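Side-chain contact in DNA repair protein RAD2 (Saccharomyces cerevisiae, PDB 4Q0W), which cuts single-stranded DNA as a magnesium-dependent endonuclease in the incision step of nucleotide excision repair: residues R59-L64 with F161-I166. Residues are numbered along the deposited sequence; the frame is centred on the assembly and turned at random.
Sequences RRICKL and FGIPYI
The sulfur of Cys62 meets the Phe161 ring obliquely, with SG 4.1 Å from CZ. Among the four residues that touch, SG is the only side-chain atom other than carbon; no hydrogen bond crosses the contact. SG sits 5.3 Å from the ring centroid and 69° off the ring normal, a sulfur-aromatic contact. Ile357 and Leu361 of helix 351-361 also pack against Cys62, so the thiol has apolar neighbours.

Ile61 is the centre of the packing and touches both Phe161 and Ile163. Its CG2 methyl stands over the middle of one face of the Phe161 ring, 3.5 Å from the centroid and 4° off the normal. This is a nearly ideal CH-pi contact, with the methyl almost equally far from all six ring carbons. CG2 lies anti to the backbone N and CG1 anti to the carbonyl carbon (chi1 -74°). With the longer branch extended, CD1 reaches the CD2-CE2 side of the same ring, at 3.9 Å from Phe161 CD2.

The same CG2 also meets Ile163, whose CD1 is 3.6 Å from it. The two isoleucine side chains run alongside each other, pointing opposite ways. The one methyl thus meets an aromatic face and, roughly at right angles to it, an aliphatic end. Leu158 and Phe73 touch both isoleucines and extend this buried cluster.

Between Phe161 and Ile163 the chain turns at Gly162, which, at positive phi and with two bonds back into the last turn of helix 148-160, makes a Schellman motif. The turn lets residues on both sides of it reach helix 52-66. Beyond it, Pro164 and Ile166 form backbone bonds to Phe73 as strand 165-167 joins the sheet beside strand 70-75. The contact thus packs an N-domain helix against the helix-to-strand turn of the I-domain, at one border of the parallel part of the Rossmann-like alpha/beta core of the XPG/RAD2 nucleases.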
ATOM      1  N   ARG A  59     -14.986 -34.050   4.858  1.00 21.78           N
ATOM      2  CA  ARG A  59     -14.573 -33.413   6.101  1.00 23.61           C
ATOM      3  C   ARG A  59     -15.486 -32.245   6.512  1.00 27.84           C
ATOM      4  O   ARG A  59     -15.804 -32.069   7.700  1.00 23.13           O
ATOM      5  CB  ARG A  59     -13.132 -32.915   5.952  1.00 28.15           C
ATOM      6  CG  ARG A  59     -12.576 -32.202   7.181  1.00 34.06           C
ATOM      7  CD  ARG A  59     -11.121 -31.792   6.962  1.00 41.28           C
ATOM      8  N   ARG A  60     -15.898 -31.438   5.538  1.00 22.05           N
ATOM      9  CA  ARG A  60     -16.774 -30.308   5.840  1.00 22.65           C
ATOM     10  C   ARG A  60     -18.185 -30.769   6.198  1.00 22.02           C
ATOM     11  O   ARG A  60     -18.810 -30.223   7.106  1.00 18.34           O
ATOM     12  CB  ARG A  60     -16.790 -29.303   4.679  1.00 16.26           C
ATOM     13  CG  ARG A  60     -15.458 -28.598   4.505  1.00 23.89           C
ATOM     14  CD  ARG A  60     -15.560 -27.420   3.546  1.00 22.57           C
ATOM     15  NE  ARG A  60     -14.315 -26.668   3.485  1.00 18.76           N
ATOM     16  CZ  ARG A  60     -14.141 -25.585   2.734  1.00 27.18           C
ATOM     17  NH1 ARG A  60     -15.138 -25.128   1.991  1.00 22.09           N
ATOM     18  NH2 ARG A  60     -12.972 -24.959   2.726  1.00 20.69           N
ATOM     19  N   ILE A  61     -18.680 -31.780   5.488  1.00 18.92           N
ATOM     20  CA  ILE A  61     -20.004 -32.335   5.775  1.00 17.30           C
ATOM     21  C   ILE A  61     -20.043 -32.871   7.209  1.00 21.68           C
ATOM     22  O   ILE A  61     -21.015 -32.665   7.944  1.00 21.36           O
ATOM     23  CB  ILE A  61     -20.351 -33.471   4.791  1.00 21.02           C
ATOM     24  CG1 ILE A  61     -20.691 -32.900   3.411  1.00 19.58           C
ATOM     25  CG2 ILE A  61     -21.513 -34.324   5.308  1.00 18.88           C
ATOM     26  CD1 ILE A  61     -20.716 -33.966   2.298  1.00 19.85           C
ATOM     27  N   CYS A  62     -18.975 -33.554   7.608  1.00 19.95           N
ATOM     28  CA  CYS A  62     -18.912 -34.129   8.942  1.00 24.58           C
ATOM     29  C   CYS A  62     -18.909 -33.028  10.010  1.00 24.20           C
ATOM     30  O   CYS A  62     -19.534 -33.180  11.052  1.00 22.71           O
ATOM     31  CB  CYS A  62     -17.687 -35.036   9.072  1.00 21.14           C
ATOM     32  SG  CYS A  62     -17.857 -36.595   8.130  1.00 28.34           S
ATOM     33  N   LYS A  63     -18.218 -31.922   9.742  1.00 24.02           N
ATOM     34  CA  LYS A  63     -18.179 -30.813  10.694  1.00 25.01           C
ATOM     35  C   LYS A  63     -19.588 -30.258  10.905  1.00 24.88           C
ATOM     36  O   LYS A  63     -20.030 -30.097  12.041  1.00 23.63           O
ATOM     37  CB  LYS A  63     -17.207 -29.719  10.232  1.00 29.17           C
ATOM     38  CG  LYS A  63     -17.060 -28.556  11.233  1.00 29.36           C
ATOM     39  CD  LYS A  63     -15.901 -27.629  10.863  1.00 29.02           C
ATOM     40  CE  LYS A  63     -15.830 -26.415  11.790  1.00 28.47           C
ATOM     41  NZ  LYS A  63     -14.703 -25.497  11.450  1.00 29.39           N
ATOM     42  N   LEU A  64     -20.301 -30.010   9.804  1.00 20.99           N
ATOM     43  CA  LEU A  64     -21.684 -29.539   9.872  1.00 22.85           C
ATOM     44  C   LEU A  64     -22.567 -30.513  10.659  1.00 24.13           C
ATOM     45  O   LEU A  64     -23.338 -30.104  11.535  1.00 21.42           O
ATOM     46  CB  LEU A  64     -22.251 -29.330   8.456  1.00 23.30           C
ATOM     47  CG  LEU A  64     -21.560 -28.270   7.577  1.00 22.42           C
ATOM     48  CD1 LEU A  64     -22.052 -28.321   6.141  1.00 18.64           C
ATOM     49  CD2 LEU A  64     -21.759 -26.874   8.157  1.00 20.07           C
ATOM     50  N   PHE A 161     -25.316 -39.194   2.251  1.00 18.70           N
ATOM     51  CA  PHE A 161     -25.403 -38.592   3.583  1.00 20.72           C
ATOM     52  C   PHE A 161     -26.847 -38.205   3.888  1.00 22.16           C
ATOM     53  O   PHE A 161     -27.168 -37.818   5.013  1.00 23.93           O
ATOM     54  CB  PHE A 161     -24.546 -37.332   3.674  1.00 16.97           C
ATOM     55  CG  PHE A 161     -23.178 -37.549   4.262  1.00 19.02           C
ATOM     56  CD1 PHE A 161     -23.020 -37.797   5.621  1.00 19.34           C
ATOM     57  CD2 PHE A 161     -22.043 -37.466   3.461  1.00 16.77           C
ATOM     58  CE1 PHE A 161     -21.759 -37.984   6.161  1.00 18.24           C
ATOM     59  CE2 PHE A 161     -20.773 -37.644   3.995  1.00 15.69           C
ATOM     60  CZ  PHE A 161     -20.630 -37.897   5.349  1.00 19.59           C
ATOM     61  N   GLY A 162     -27.718 -38.298   2.886  1.00 20.60           N
ATOM     62  CA  GLY A 162     -29.086 -37.837   3.043  1.00 21.28           C
ATOM     63  C   GLY A 162     -29.219 -36.316   3.092  1.00 26.05           C
ATOM     64  O   GLY A 162     -30.207 -35.791   3.621  1.00 24.09           O
ATOM     65  N   ILE A 163     -28.239 -35.611   2.524  1.00 22.91           N
ATOM     66  CA  ILE A 163     -28.244 -34.143   2.521  1.00 22.85           C
ATOM     67  C   ILE A 163     -28.785 -33.588   1.207  1.00 21.52           C
ATOM     68  O   ILE A 163     -28.263 -33.881   0.134  1.00 21.99           O
ATOM     69  CB  ILE A 163     -26.841 -33.575   2.803  1.00 23.15           C
ATOM     70  CG1 ILE A 163     -26.383 -33.965   4.213  1.00 15.41           C
ATOM     71  CG2 ILE A 163     -26.805 -32.047   2.649  1.00 18.59           C
ATOM     72  CD1 ILE A 163     -24.909 -33.749   4.429  1.00 20.95           C
ATOM     73  N   PRO A 164     -29.839 -32.768   1.294  1.00 21.23           N
ATOM     74  CA  PRO A 164     -30.422 -32.178   0.093  1.00 22.96           C
ATOM     75  C   PRO A 164     -29.467 -31.176  -0.556  1.00 23.29           C
ATOM     76  O   PRO A 164     -28.709 -30.478   0.135  1.00 20.02           O
ATOM     77  CB  PRO A 164     -31.676 -31.459   0.624  1.00 26.01           C
ATOM     78  CG  PRO A 164     -31.391 -31.167   2.044  1.00 20.79           C
ATOM     79  CD  PRO A 164     -30.482 -32.283   2.532  1.00 20.49           C
ATOM     80  N   TYR A 165     -29.479 -31.139  -1.881  1.00 19.71           N
ATOM     81  CA  TYR A 165     -28.687 -30.171  -2.627  1.00 21.03           C
ATOM     82  C   TYR A 165     -29.522 -29.707  -3.808  1.00 23.86           C
ATOM     83  O   TYR A 165     -30.468 -30.397  -4.216  1.00 20.69           O
ATOM     84  CB  TYR A 165     -27.334 -30.752  -3.079  1.00 18.69           C
ATOM     85  CG  TYR A 165     -27.450 -31.878  -4.093  1.00 28.04           C
ATOM     86  CD1 TYR A 165     -27.498 -31.603  -5.455  1.00 27.62           C
ATOM     87  CD2 TYR A 165     -27.511 -33.211  -3.687  1.00 23.10           C
ATOM     88  CE1 TYR A 165     -27.616 -32.616  -6.396  1.00 27.37           C
ATOM     89  CE2 TYR A 165     -27.625 -34.242  -4.628  1.00 22.87           C
ATOM     90  CZ  TYR A 165     -27.681 -33.932  -5.978  1.00 31.45           C
ATOM     91  OH  TYR A 165     -27.792 -34.931  -6.927  1.00 32.70           O
ATOM     92  N   ILE A 166     -29.198 -28.524  -4.325  1.00 22.23           N
ATOM     93  CA  ILE A 166     -29.830 -28.000  -5.530  1.00 20.65           C
ATOM     94  C   ILE A 166     -28.764 -27.346  -6.397  1.00 23.95           C
ATOM     95  O   ILE A 166     -27.673 -26.995  -5.919  1.00 23.12           O
ATOM     96  CB  ILE A 166     -30.940 -26.952  -5.228  1.00 22.99           C
ATOM     97  CG1 ILE A 166     -30.376 -25.788  -4.421  1.00 24.77           C
ATOM     98  CG2 ILE A 166     -32.114 -27.581  -4.471  1.00 29.55           C
ATOM     99  CD1 ILE A 166     -31.432 -24.752  -4.058  1.00 28.44           C
TER